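Local coordinates for protein taurine:2-oxoglutarate aminotransferase (PDB 6JIX) that probably transfers the amino group of taurine to 2-oxoglutarate, as a class-III aminotransferase that works with pyridoxal 5'-phosphate, at residues A[111-115]-A[116-120]; A[157-160]-A[161-165]; A[194-197]-A[198-202]; A[333-336]-A[337-340]; A[346-349]-A[350-354]. All blocks are in the same frame, centred on the assembly; numbering follows the deposited sequence.

Contact 1. Residues A[111-115]-A[116-120]; sequences FFTNG and GADSN. With PLP (pyridoxal-5'-phosphate), chain G.
Asn114 and Gly115 meet Asp118 and Ser119 at the Gly115-Gly116 turn between strand 107-113 and helix 116-131. This is the phosphate-binding turn of fold-type I enzymes, and it holds the cofactor phosphate at the N-terminal end of the helix.

A first set of hydrogen bonds converges on one carboxylate. Asp118 CG sits between its own backbone N and carbonyl carbon (chi1 53°), which folds the carboxylate back toward the N-H groups of Asn114 and Gly115. Asn114 N gives a nearly straight bond to Asp118 OD2, 3.0 Å, on the syn side. Gly115 N meets the syn lone pair of Asp118 OD1 at 3.0 Å, with a more bent path (136°). Two successive N-H groups are thus tied to the helix.

A second set gathers at a carbonyl. Thr113 OG1 donates to a lone pair of Gly115 O at 3.0 Å, in the carbonyl plane. Ser119 OG lies 2.7 Å from the same Gly115 O, but Gly116 O competes for its proton.

Packing is local. Thr113 CB rests against both carboxylate oxygens of Asp118, and Asn114 touches Asn114 of the second subunit.

The cofactor uses the helix start. Gly116 N donates to PLP O1P at 3.0 Å and Ala117 N to PLP O2P at 3.0 Å. A CB on Gly116 would run into PLP O4P. Asn120 ND2, which bonds to Asp252 OD2 and His144 O, lies 3.8 Å from PLP C6.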
loop_
_atom_site.group_PDB
_atom_site.type_symbol
_atom_site.label_atom_id
_atom_site.label_comp_id
_atom_site.label_asym_id
_atom_site.label_seq_id
_atom_site.Cartn_x
_atom_site.Cartn_y
_atom_site.Cartn_z
ATOM N N PHE A 111 0.553 -10.318 -9.582
ATOM C CA PHE A 111 0.438 -10.201 -8.131
ATOM C C PHE A 111 -0.079 -8.805 -7.802
ATOM O O PHE A 111 0.666 -7.823 -7.912
ATOM C CB PHE A 111 1.774 -10.459 -7.439
ATOM C CG PHE A 111 1.675 -10.414 -5.947
ATOM C CD1 PHE A 111 1.026 -11.428 -5.255
ATOM C CD2 PHE A 111 2.168 -9.335 -5.243
ATOM C CE1 PHE A 111 0.910 -11.391 -3.886
ATOM C CE2 PHE A 111 2.053 -9.290 -3.877
ATOM C CZ PHE A 111 1.414 -10.329 -3.196
ATOM N N PHE A 112 -1.342 -8.715 -7.385
ATOM C CA PHE A 112 -1.967 -7.417 -7.188
ATOM C C PHE A 112 -1.603 -6.836 -5.825
ATOM O O PHE A 112 -1.606 -7.535 -4.804
ATOM C CB PHE A 112 -3.487 -7.526 -7.332
ATOM C CG PHE A 112 -3.954 -7.683 -8.759
ATOM C CD1 PHE A 112 -3.729 -6.677 -9.694
ATOM C CD2 PHE A 112 -4.619 -8.838 -9.167
ATOM C CE1 PHE A 112 -4.143 -6.826 -11.014
ATOM C CE2 PHE A 112 -5.034 -8.997 -10.482
ATOM C CZ PHE A 112 -4.787 -7.988 -11.410
ATOM N N THR A 113 -1.325 -5.536 -5.816
ATOM C CA THR A 113 -0.971 -4.800 -4.613
ATOM C C THR A 113 -1.838 -3.554 -4.530
ATOM O O THR A 113 -2.786 -3.401 -5.299
ATOM C CB THR A 113 0.501 -4.403 -4.635
ATOM O OG1 THR A 113 0.699 -3.488 -5.718
ATOM C CG2 THR A 113 1.383 -5.628 -4.838
ATOM N N ASN A 114 -1.541 -2.669 -3.597
ATOM C CA ASN A 114 -2.323 -1.458 -3.425
ATOM C C ASN A 114 -1.782 -0.266 -4.191
ATOM O O ASN A 114 -2.513 0.717 -4.361
ATOM C CB ASN A 114 -2.427 -1.111 -1.945
ATOM C CG ASN A 114 -3.409 -1.996 -1.240
ATOM O OD1 ASN A 114 -4.382 -2.432 -1.853
ATOM N ND2 ASN A 114 -3.154 -2.302 0.036
ATOM N N GLY A 115 -0.515 -0.295 -4.585
ATOM C CA GLY A 115 0.075 0.832 -5.273
ATOM C C GLY A 115 1.422 0.462 -5.837
ATOM O O GLY A 115 1.721 -0.717 -6.029
ATOM N N GLY A 116 2.252 1.481 -6.072
ATOM C CA GLY A 116 3.563 1.258 -6.640
ATOM C C GLY A 116 4.617 0.754 -5.665
ATOM O O GLY A 116 5.353 -0.195 -5.974
ATOM N N ALA A 117 4.707 1.375 -4.482
ATOM C CA ALA A 117 5.758 0.999 -3.539
ATOM C C ALA A 117 5.656 -0.467 -3.141
ATOM O O ALA A 117 6.661 -1.186 -3.164
ATOM C CB ALA A 117 5.721 1.895 -2.302
ATOM N N ASP A 118 4.450 -0.952 -2.792
ATOM C CA ASP A 118 4.401 -2.340 -2.329
ATOM C C ASP A 118 4.630 -3.315 -3.486
ATOM O O ASP A 118 5.146 -4.423 -3.276
ATOM C CB ASP A 118 3.133 -2.655 -1.509
ATOM C CG ASP A 118 1.826 -2.284 -2.199
ATOM O OD1 ASP A 118 1.810 -1.564 -3.229
ATOM O OD2 ASP A 118 0.775 -2.729 -1.670
ATOM N N SER A 119 4.320 -2.917 -4.718
ATOM C CA SER A 119 4.631 -3.810 -5.827
ATOM C C SER A 119 6.145 -3.913 -6.063
ATOM O O SER A 119 6.659 -4.995 -6.374
ATOM C CB SER A 119 3.902 -3.350 -7.085
ATOM O OG SER A 119 3.884 -1.941 -7.136
ATOM N N ASN A 120 6.892 -2.829 -5.872
ATOM C CA ASN A 120 8.344 -2.961 -5.942
ATOM C C ASN A 120 8.890 -3.765 -4.769
ATOM O O ASN A 120 9.795 -4.593 -4.949
ATOM C CB ASN A 120 8.991 -1.585 -6.039
ATOM C CG ASN A 120 8.831 -0.990 -7.421
ATOM O OD1 ASN A 120 8.775 -1.727 -8.399
ATOM N ND2 ASN A 120 8.723 0.329 -7.510
HETATM N N1 PLP G . 7.718 3.902 -9.012
HETATM C C2 PLP G . 7.658 5.011 -9.755
HETATM C C2A PLP G . 8.331 5.069 -11.115
HETATM C C3 PLP G . 6.967 6.155 -9.284
HETATM O O3 PLP G . 6.891 7.317 -10.028
HETATM C C4 PLP G . 6.342 6.124 -8.058
HETATM C C4A PLP G . 5.589 7.398 -7.574
HETATM O O4A PLP G . 5.926 8.511 -7.977
HETATM C C5 PLP G . 6.430 4.916 -7.300
HETATM C C6 PLP G . 7.124 3.809 -7.809
HETATM C C5A PLP G . 5.728 4.833 -5.895
HETATM O O4P PLP G . 4.379 4.618 -6.160
HETATM P P PLP G . 3.276 4.844 -4.984
HETATM O O1P PLP G . 1.962 4.358 -5.418
HETATM O O2P PLP G . 3.572 4.014 -3.799
HETATM O O3P PLP G . 3.266 6.472 -4.562
#

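Contact 2. Residues A[157-160]-A[161-165]; sequences WRRF and ATELG
Glu163 OE2 sits at the edge of the Arg159 guanidinium, in its plane, while Phe160 CE1 lies over one face, offset toward the rim. The Phe160 ring has Trp157 CA over the centre of one face. Arg159 and Phe160 lie in the short, weakly bonded helix 159-162, and Glu163 follows it, four residues after Arg159. Arg159 NH1 donates to Glu163 OE2 at 3.1 Å (161°) in a salt bridge. It comes from above the carboxylate plane, and the planes stand 73° apart. The arginine chain bends at chi3 (65°), and NE and NH2 bond to Ser154 O and Gly155 O. A leucine in place of Glu163 would probably leave Arg159 NH1 without its charged mate, with the bonds of NE and NH2 left to hold the guanidinium. Arg158 is salt-bridged to Asp156 and makes cation-pi contacts with Trp23 and Tyr143. Glu163 N bonds to Arg159 O at 3.0 Å. Two residues earlier, a water donates to Trp157 O at 2.9 Å and accepts from Ala161 N at 2.8 Å.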
loop_
_atom_site.group_PDB
_atom_site.type_symbol
_atom_site.label_atom_id
_atom_site.label_comp_id
_atom_site.label_asym_id
_atom_site.label_seq_id
_atom_site.Cartn_x
_atom_site.Cartn_y
_atom_site.Cartn_z
ATOM N N TRP A 157 17.058 11.603 -3.097
ATOM C CA TRP A 157 17.371 11.917 -1.711
ATOM C C TRP A 157 16.234 11.621 -0.741
ATOM O O TRP A 157 16.459 11.671 0.471
ATOM C CB TRP A 157 17.785 13.390 -1.608
ATOM C CG TRP A 157 16.827 14.381 -2.265
ATOM C CD1 TRP A 157 16.980 14.984 -3.483
ATOM C CD2 TRP A 157 15.603 14.897 -1.715
ATOM N NE1 TRP A 157 15.920 15.822 -3.732
ATOM C CE2 TRP A 157 15.065 15.793 -2.663
ATOM C CE3 TRP A 157 14.914 14.690 -0.517
ATOM C CZ2 TRP A 157 13.869 16.477 -2.451
ATOM C CZ3 TRP A 157 13.713 15.366 -0.312
ATOM C CH2 TRP A 157 13.207 16.247 -1.275
ATOM N N ARG A 158 15.030 11.314 -1.225
ATOM C CA ARG A 158 13.962 10.914 -0.313
ATOM C C ARG A 158 14.285 9.619 0.424
ATOM O O ARG A 158 13.597 9.289 1.401
ATOM C CB ARG A 158 12.649 10.793 -1.083
ATOM C CG ARG A 158 12.105 12.148 -1.559
ATOM C CD ARG A 158 10.791 11.981 -2.265
ATOM N NE ARG A 158 10.993 11.588 -3.652
ATOM C CZ ARG A 158 10.014 11.476 -4.540
ATOM N NH1 ARG A 158 8.763 11.714 -4.174
ATOM N NH2 ARG A 158 10.287 11.129 -5.791
ATOM N N ARG A 159 15.293 8.874 -0.042
ATOM C CA ARG A 159 15.800 7.694 0.648
ATOM C C ARG A 159 16.551 8.028 1.947
ATOM O O ARG A 159 16.602 7.184 2.849
ATOM C CB ARG A 159 16.716 6.918 -0.311
ATOM C CG ARG A 159 17.887 6.206 0.358
ATOM C CD ARG A 159 18.496 5.191 -0.577
ATOM N NE ARG A 159 19.079 5.858 -1.728
ATOM C CZ ARG A 159 20.306 6.369 -1.752
ATOM N NH1 ARG A 159 21.082 6.278 -0.682
ATOM N NH2 ARG A 159 20.761 6.974 -2.846
ATOM N N PHE A 160 17.114 9.241 2.076
ATOM C CA PHE A 160 17.973 9.554 3.216
ATOM C C PHE A 160 17.207 9.418 4.533
ATOM O O PHE A 160 17.747 8.915 5.534
ATOM C CB PHE A 160 18.574 10.958 3.068
ATOM C CG PHE A 160 19.398 11.150 1.821
ATOM C CD1 PHE A 160 19.724 10.071 0.995
ATOM C CD2 PHE A 160 19.853 12.414 1.469
ATOM C CE1 PHE A 160 20.480 10.255 -0.182
ATOM C CE2 PHE A 160 20.608 12.614 0.305
ATOM C CZ PHE A 160 20.918 11.533 -0.531
ATOM N N ALA A 161 15.957 9.897 4.566
ATOM C CA ALA A 161 15.140 9.738 5.765
ATOM C C ALA A 161 14.922 8.266 6.078
ATOM O O ALA A 161 15.088 7.838 7.224
ATOM C CB ALA A 161 13.797 10.451 5.601
ATOM N N THR A 162 14.583 7.464 5.064
ATOM C CA THR A 162 14.380 6.040 5.318
ATOM C C THR A 162 15.645 5.400 5.881
ATOM O O THR A 162 15.575 4.400 6.609
ATOM C CB THR A 162 13.927 5.315 4.047
ATOM O OG1 THR A 162 12.691 5.870 3.585
ATOM C CG2 THR A 162 13.699 3.849 4.341
ATOM N N GLU A 163 16.804 5.959 5.546
ATOM C CA GLU A 163 18.083 5.438 5.994
ATOM C C GLU A 163 18.396 5.775 7.450
ATOM O O GLU A 163 19.399 5.284 7.974
ATOM C CB GLU A 163 19.185 5.953 5.069
ATOM C CG GLU A 163 19.154 5.267 3.712
ATOM C CD GLU A 163 20.329 5.637 2.811
ATOM O OE1 GLU A 163 20.847 6.781 2.897
ATOM O OE2 GLU A 163 20.729 4.768 2.004
ATOM N N LEU A 164 17.568 6.569 8.127
ATOM C CA LEU A 164 17.736 6.743 9.564
ATOM C C LEU A 164 17.658 5.384 10.255
ATOM O O LEU A 164 16.736 4.598 10.018
ATOM C CB LEU A 164 16.678 7.701 10.110
ATOM C CG LEU A 164 16.899 9.183 9.756
ATOM C CD1 LEU A 164 15.629 10.024 9.870
ATOM C CD2 LEU A 164 18.006 9.777 10.599
ATOM N N GLY A 165 18.634 5.088 11.100
ATOM C CA GLY A 165 18.734 3.743 11.624
ATOM C C GLY A 165 19.579 2.771 10.809
ATOM O O GLY A 165 19.838 1.662 11.297
HETATM O O HOH W 1 15.087 12.023 2.972
#

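Contact 3. Residues A[194-197]-A[198-202]; sequences TADY and LHRLD
Arg200 grips Asp196 side-on with two nitrogens. Its NE donates to Asp196 OD1 at 3.1 Å, nearly straight, and its NH2 donates to Asp196 OD2 at 3.1 Å. Both oxygens are met on the syn side, although the carboxylate and guanidinium planes are turned 44° apart. The same guanidinium lies on a face of the Tyr197 ring. The planes differ by 25°, and Arg200 CZ is 4.0 Å from the Tyr197 ring centroid, a cation-pi stack. Asp196 thus takes the edge of the guanidinium and Tyr197 a face.

Asp196 CG is anti to the backbone N (chi1 165°), while the Arg200 chain runs extended from CG to NE and reaches back over one turn. The motif is an i to i+4 salt bridge joined to an i to i+3 cation-pi stack on helix 190-208. Its backbone bonds set that spacing, among them Arg200 N to Asp196 O at 2.9 Å.

Further out, a water donates to Asp196 OD1 at 2.7 Å and also bonds to His199 ND1. On another side, Thr194 CG2 lies alongside Leu198 CD1 at 3.8 Å. Thr194 OG1 bonds to Glu232 O. Tyr234 of helix 234-245 touches Thr194, Tyr197 and Leu198, and Leu241 of that helix touches Leu201.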
loop_
_atom_site.group_PDB
_atom_site.type_symbol
_atom_site.label_atom_id
_atom_site.label_comp_id
_atom_site.label_asym_id
_atom_site.label_seq_id
_atom_site.Cartn_x
_atom_site.Cartn_y
_atom_site.Cartn_z
ATOM N N THR A 194 26.262 4.992 -24.061
ATOM C CA THR A 194 25.770 3.647 -23.793
ATOM C C THR A 194 26.924 2.696 -23.519
ATOM O O THR A 194 26.929 1.982 -22.510
ATOM C CB THR A 194 24.921 3.174 -24.975
ATOM O OG1 THR A 194 23.626 3.779 -24.872
ATOM C CG2 THR A 194 24.772 1.650 -25.015
ATOM N N ALA A 195 27.958 2.751 -24.351
ATOM C CA ALA A 195 29.097 1.867 -24.152
ATOM C C ALA A 195 29.741 2.111 -22.791
ATOM O O ALA A 195 30.070 1.158 -22.074
ATOM C CB ALA A 195 30.111 2.059 -25.278
ATOM N N ASP A 196 29.912 3.382 -22.412
ATOM C CA ASP A 196 30.559 3.694 -21.143
ATOM C C ASP A 196 29.689 3.252 -19.967
ATOM O O ASP A 196 30.180 2.617 -19.024
ATOM C CB ASP A 196 30.909 5.181 -21.081
ATOM C CG ASP A 196 31.258 5.653 -19.679
ATOM O OD1 ASP A 196 31.687 4.827 -18.830
ATOM O OD2 ASP A 196 31.104 6.868 -19.416
ATOM N N TYR A 197 28.395 3.581 -19.989
ATOM C CA TYR A 197 27.589 3.276 -18.809
ATOM C C TYR A 197 27.308 1.777 -18.673
ATOM O O TYR A 197 27.257 1.260 -17.552
ATOM C CB TYR A 197 26.310 4.109 -18.822
ATOM C CG TYR A 197 26.576 5.464 -18.213
ATOM C CD1 TYR A 197 27.083 6.505 -18.980
ATOM C CD2 TYR A 197 26.403 5.678 -16.851
ATOM C CE1 TYR A 197 27.361 7.738 -18.412
ATOM C CE2 TYR A 197 26.682 6.902 -16.278
ATOM C CZ TYR A 197 27.153 7.929 -17.064
ATOM O OH TYR A 197 27.430 9.151 -16.497
ATOM N N LEU A 198 27.175 1.049 -19.782
ATOM C CA LEU A 198 27.111 -0.404 -19.685
ATOM C C LEU A 198 28.398 -0.980 -19.095
ATOM O O LEU A 198 28.357 -1.938 -18.311
ATOM C CB LEU A 198 26.845 -1.002 -21.062
ATOM C CG LEU A 198 25.465 -0.752 -21.646
ATOM C CD1 LEU A 198 25.319 -1.501 -22.948
ATOM C CD2 LEU A 198 24.422 -1.212 -20.636
ATOM N N HIS A 199 29.553 -0.401 -19.434
ATOM C CA HIS A 199 30.795 -0.949 -18.896
ATOM C C HIS A 199 30.936 -0.641 -17.410
ATOM O O HIS A 199 31.415 -1.483 -16.646
ATOM C CB HIS A 199 32.012 -0.431 -19.666
ATOM C CG HIS A 199 33.313 -0.902 -19.098
ATOM N ND1 HIS A 199 34.101 -0.109 -18.288
ATOM C CD2 HIS A 199 33.948 -2.094 -19.191
ATOM C CE1 HIS A 199 35.172 -0.789 -17.916
ATOM N NE2 HIS A 199 35.104 -1.993 -18.455
ATOM N N ARG A 200 30.559 0.573 -16.993
ATOM C CA ARG A 200 30.505 0.907 -15.572
ATOM C C ARG A 200 29.628 -0.070 -14.804
ATOM O O ARG A 200 29.973 -0.485 -13.689
ATOM C CB ARG A 200 29.973 2.321 -15.371
ATOM C CG ARG A 200 30.810 3.436 -15.930
ATOM C CD ARG A 200 30.286 4.728 -15.353
ATOM N NE ARG A 200 30.636 5.881 -16.164
ATOM C CZ ARG A 200 30.400 7.137 -15.801
ATOM N NH1 ARG A 200 29.813 7.405 -14.635
ATOM N NH2 ARG A 200 30.756 8.121 -16.611
ATOM N N LEU A 201 28.461 -0.412 -15.361
ATOM C CA LEU A 201 27.561 -1.320 -14.659
ATOM C C LEU A 201 28.134 -2.736 -14.616
ATOM O O LEU A 201 28.166 -3.371 -13.557
ATOM C CB LEU A 201 26.183 -1.291 -15.313
ATOM C CG LEU A 201 25.156 -2.308 -14.816
ATOM C CD1 LEU A 201 24.873 -2.154 -13.304
ATOM C CD2 LEU A 201 23.881 -2.214 -15.641
ATOM N N ASP A 202 28.613 -3.238 -15.755
ATOM C CA ASP A 202 29.289 -4.534 -15.786
ATOM C C ASP A 202 30.426 -4.591 -14.761
ATOM O O ASP A 202 30.554 -5.560 -13.997
ATOM C CB ASP A 202 29.819 -4.801 -17.203
ATOM C CG ASP A 202 30.228 -6.244 -17.421
ATOM O OD1 ASP A 202 29.998 -7.081 -16.536
ATOM O OD2 ASP A 202 30.784 -6.557 -18.490
HETATM O O HOH W 2 33.436 2.781 -18.538
#

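Contact 4. Residues A[333-336]-A[337-340]; sequences EHDV and CAHV
After His334 has left the helical angles, Asp335 takes a positive phi (36°), and its carbonyl O accepts from His339 N at 3.2 Å as helix 336-357 begins. The next backbone bond, Val340 N to Val336 O, is 2.8 Å.

The Asp335 side chain caps the new helix. Its CG is roughly anti to the backbone N (chi1 -152°), and this carries OD1 forward to the first turn. Ala338 N donates to Asp335 OD1 at 3.2 Å, arriving from well above the carboxylate plane. The methyl of Ala338 lies against the same carboxylate. A negative charge at this end would probably be favoured by the N-H groups of the first turn.

Val336 and Val340 form the apolar side of the turn. Val336 CG1 meets Val340 CG2 at 3.9 Å. Leu422 touches both valines, and Tyr330 and Tyr331 of the preceding helix touch Val336. His339 bonds through NE2 to Ile424 O.

Val336 N also bonds back to Tyr331 O, and Asp335 N to the carbonyl three residues back. These two bonds make a Schellman motif, combined here with an aspartate N-cap: the same residue, Asp335, serves as C-prime of the ending helix and N-cap of the next.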
loop_
_atom_site.group_PDB
_atom_site.type_symbol
_atom_site.label_atom_id
_atom_site.label_comp_id
_atom_site.label_asym_id
_atom_site.label_seq_id
_atom_site.Cartn_x
_atom_site.Cartn_y
_atom_site.Cartn_z
ATOM N N GLU A 333 -9.892 -0.480 -26.573
ATOM C CA GLU A 333 -11.009 -0.250 -27.486
ATOM C C GLU A 333 -10.921 1.112 -28.163
ATOM O O GLU A 333 -11.283 1.238 -29.340
ATOM C CB GLU A 333 -12.338 -0.389 -26.741
ATOM C CG GLU A 333 -12.777 -1.836 -26.555
ATOM C CD GLU A 333 -13.725 -2.044 -25.373
ATOM O OE1 GLU A 333 -14.612 -1.189 -25.126
ATOM O OE2 GLU A 333 -13.587 -3.086 -24.694
ATOM N N HIS A 334 -10.408 2.131 -27.464
ATOM C CA HIS A 334 -10.330 3.488 -27.998
ATOM C C HIS A 334 -8.959 3.807 -28.553
ATOM O O HIS A 334 -8.635 4.986 -28.740
ATOM C CB HIS A 334 -10.708 4.513 -26.930
ATOM C CG HIS A 334 -12.171 4.554 -26.636
ATOM N ND1 HIS A 334 -12.955 5.650 -26.919
ATOM C CD2 HIS A 334 -12.998 3.625 -26.101
ATOM C CE1 HIS A 334 -14.201 5.401 -26.558
ATOM N NE2 HIS A 334 -14.256 4.179 -26.059
ATOM N N ASP A 335 -8.151 2.776 -28.785
ATOM C CA ASP A 335 -6.796 2.888 -29.312
ATOM C C ASP A 335 -6.100 4.132 -28.761
ATOM O O ASP A 335 -5.775 5.081 -29.478
ATOM C CB ASP A 335 -6.778 2.857 -30.840
ATOM C CG ASP A 335 -5.452 2.300 -31.384
ATOM O OD1 ASP A 335 -4.411 2.368 -30.653
ATOM O OD2 ASP A 335 -5.450 1.787 -32.531
ATOM N N VAL A 336 -5.907 4.118 -27.440
ATOM C CA VAL A 336 -5.339 5.280 -26.774
ATOM C C VAL A 336 -3.857 5.413 -27.099
ATOM O O VAL A 336 -3.341 6.531 -27.208
ATOM C CB VAL A 336 -5.622 5.216 -25.259
ATOM C CG1 VAL A 336 -4.794 6.243 -24.513
ATOM C CG2 VAL A 336 -7.093 5.485 -25.009
ATOM N N CYS A 337 -3.150 4.299 -27.289
ATOM C CA CYS A 337 -1.741 4.396 -27.671
ATOM C C CYS A 337 -1.581 5.141 -28.990
ATOM O O CYS A 337 -0.748 6.053 -29.109
ATOM C CB CYS A 337 -1.117 3.006 -27.764
ATOM S SG CYS A 337 -0.787 2.280 -26.150
ATOM N N ALA A 338 -2.375 4.768 -30.002
ATOM C CA ALA A 338 -2.258 5.432 -31.296
ATOM C C ALA A 338 -2.566 6.915 -31.177
ATOM O O ALA A 338 -1.904 7.751 -31.806
ATOM C CB ALA A 338 -3.171 4.768 -32.314
ATOM N N HIS A 339 -3.562 7.261 -30.367
ATOM C CA HIS A 339 -3.866 8.670 -30.150
ATOM C C HIS A 339 -2.724 9.372 -29.428
ATOM O O HIS A 339 -2.478 10.560 -29.662
ATOM C CB HIS A 339 -5.168 8.830 -29.368
ATOM C CG HIS A 339 -5.461 10.248 -29.002
ATOM N ND1 HIS A 339 -5.880 11.181 -29.928
ATOM C CD2 HIS A 339 -5.347 10.908 -27.826
ATOM C CE1 HIS A 339 -6.022 12.353 -29.333
ATOM N NE2 HIS A 339 -5.720 12.211 -28.054
ATOM N N VAL A 340 -2.050 8.669 -28.509
ATOM C CA VAL A 340 -0.932 9.268 -27.792
ATOM C C VAL A 340 0.211 9.552 -28.756
ATOM O O VAL A 340 0.790 10.644 -28.741
ATOM C CB VAL A 340 -0.490 8.375 -26.615
ATOM C CG1 VAL A 340 0.793 8.917 -25.958
ATOM C CG2 VAL A 340 -1.588 8.283 -25.586
#

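Contact 5. Residues A[346-349]-A[350-354]; sequences ILKP and FLESM
Lys348 and Glu352 form a salt bridge one turn apart on helix 336-357. Lys348 NZ donates to Glu352 OE1 at 2.9 Å, meeting the oxygen nearly end-on to its C-O bond. The lysine leaves the helix with CG anti to its N (chi1 -171°) and stays extended until a bend at chi4 (-89°) turns NZ toward the acid. Glu352 OE1 also lies 3.4 Å from Lys348 CG, so the lysine chain runs close by the acid. Replacing Lys348 by alanine would probably leave the Glu352 carboxylate without its charged mate and able to swing.

The apolar pair is Leu347 with Leu351. Their chains cross at an angle, with Leu351 CD1 3.7 Å from Leu347 CG.

Backbone bonds run through the turn. Leu351 N to Leu347 O is 2.9 Å, and Glu352 N to Lys348 O is 2.9 Å and nearly straight (174°). Phe350 N to Ile346 O is weak. Pro349 has no N-H to give to the turn before, and the helix is kinked here.

The two leucines face the antiparallel sheet 361-367, 370-376 and 415-418, touching Cys366, Ser371 and Ile418. Phe350 points instead to helix 426-447, where it packs on Leu433 and Leu436.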
loop_
_atom_site.group_PDB
_atom_site.type_symbol
_atom_site.label_atom_id
_atom_site.label_comp_id
_atom_site.label_asym_id
_atom_site.label_seq_id
_atom_site.Cartn_x
_atom_site.Cartn_y
_atom_site.Cartn_z
ATOM N N ILE A 346 2.367 16.622 -31.675
ATOM C CA ILE A 346 2.128 18.011 -31.318
ATOM C C ILE A 346 3.055 18.458 -30.204
ATOM O O ILE A 346 3.686 19.509 -30.296
ATOM C CB ILE A 346 0.651 18.210 -30.909
ATOM C CG1 ILE A 346 -0.302 17.735 -31.999
ATOM C CG2 ILE A 346 0.393 19.649 -30.517
ATOM C CD1 ILE A 346 -1.702 18.208 -31.771
ATOM N N LEU A 347 3.173 17.643 -29.154
ATOM C CA LEU A 347 3.869 18.076 -27.949
ATOM C C LEU A 347 5.383 18.122 -28.171
ATOM O O LEU A 347 6.034 19.118 -27.838
ATOM C CB LEU A 347 3.491 17.163 -26.778
ATOM C CG LEU A 347 4.221 17.351 -25.448
ATOM C CD1 LEU A 347 3.768 18.615 -24.760
ATOM C CD2 LEU A 347 3.984 16.156 -24.560
ATOM N N LYS A 348 5.955 17.068 -28.769
ATOM C CA LYS A 348 7.402 17.021 -28.979
ATOM C C LYS A 348 7.919 18.228 -29.758
ATOM O O LYS A 348 8.821 18.927 -29.257
ATOM C CB LYS A 348 7.771 15.698 -29.653
ATOM C CG LYS A 348 9.258 15.439 -29.730
ATOM C CD LYS A 348 9.524 13.977 -30.023
ATOM C CE LYS A 348 11.017 13.683 -30.025
ATOM N NZ LYS A 348 11.653 13.878 -31.354
ATOM N N PRO A 349 7.420 18.529 -30.967
ATOM C CA PRO A 349 7.895 19.729 -31.673
ATOM C C PRO A 349 7.684 21.020 -30.901
ATOM O O PRO A 349 8.523 21.926 -30.969
ATOM C CB PRO A 349 7.072 19.716 -32.964
ATOM C CG PRO A 349 6.618 18.283 -33.108
ATOM C CD PRO A 349 6.374 17.823 -31.729
ATOM N N PHE A 350 6.602 21.140 -30.140
ATOM C CA PHE A 350 6.415 22.364 -29.373
ATOM C C PHE A 350 7.512 22.523 -28.328
ATOM O O PHE A 350 8.062 23.618 -28.152
ATOM C CB PHE A 350 5.039 22.396 -28.707
ATOM C CG PHE A 350 4.866 23.572 -27.776
ATOM C CD1 PHE A 350 4.548 24.826 -28.277
ATOM C CD2 PHE A 350 5.062 23.427 -26.400
ATOM C CE1 PHE A 350 4.412 25.913 -27.426
ATOM C CE2 PHE A 350 4.923 24.512 -25.539
ATOM C CZ PHE A 350 4.603 25.757 -26.048
ATOM N N LEU A 351 7.829 21.443 -27.601
ATOM C CA LEU A 351 8.862 21.534 -26.573
ATOM C C LEU A 351 10.243 21.730 -27.199
ATOM O O LEU A 351 11.059 22.502 -26.682
ATOM C CB LEU A 351 8.848 20.282 -25.688
ATOM C CG LEU A 351 7.602 19.956 -24.863
ATOM C CD1 LEU A 351 7.649 18.494 -24.455
ATOM C CD2 LEU A 351 7.463 20.871 -23.654
ATOM N N GLU A 352 10.528 21.017 -28.298
ATOM C CA GLU A 352 11.771 21.241 -29.027
ATOM C C GLU A 352 11.916 22.702 -29.429
ATOM O O GLU A 352 13.005 23.281 -29.341
ATOM C CB GLU A 352 11.827 20.340 -30.258
ATOM C CG GLU A 352 12.229 18.921 -29.938
ATOM C CD GLU A 352 12.154 17.988 -31.138
ATOM O OE1 GLU A 352 12.158 16.754 -30.935
ATOM O OE2 GLU A 352 12.099 18.479 -32.285
ATOM N N SER A 353 10.823 23.314 -29.878
ATOM C CA SER A 353 10.819 24.724 -30.225
ATOM C C SER A 353 10.926 25.630 -29.004
ATOM O O SER A 353 11.300 26.801 -29.140
ATOM C CB SER A 353 9.550 25.041 -30.988
ATOM O OG SER A 353 8.490 25.127 -30.071
ATOM N N MET A 354 10.592 25.132 -27.815
ATOM C CA MET A 354 10.876 25.911 -26.616
ATOM C C MET A 354 12.371 25.958 -26.330
ATOM O O MET A 354 12.849 26.925 -25.727
ATOM C CB MET A 354 10.111 25.343 -25.423
ATOM C CG MET A 354 8.592 25.522 -25.509
ATOM S SD MET A 354 8.030 27.247 -25.447
ATOM C CE MET A 354 7.684 27.511 -27.190
#

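Overall arrangement
Contact 1 binds the cofactor directly, and Thr313 N of the second subunit bonds to the same PLP. Contact 2 is next along the chain, with centres 21 Å and nearest atoms about 10 Å apart. Its Arg158 side chain is about 6 Å from a bound PLP and about 5 Å from a bound glutamate. Both contacts touch the second subunit. Contacts 4 and 5 share helix 336-357, with centres 21 Å and nearest atoms about 7 Å apart. Contact 3, on helix 190-208, has its centre 30 Å from that of contact 1. Contacts 3 and 4 lie away from the annotated sites, while the Leu351 side chain of contact 5 is about 10 Å from that of Thr409, in a glutamate site.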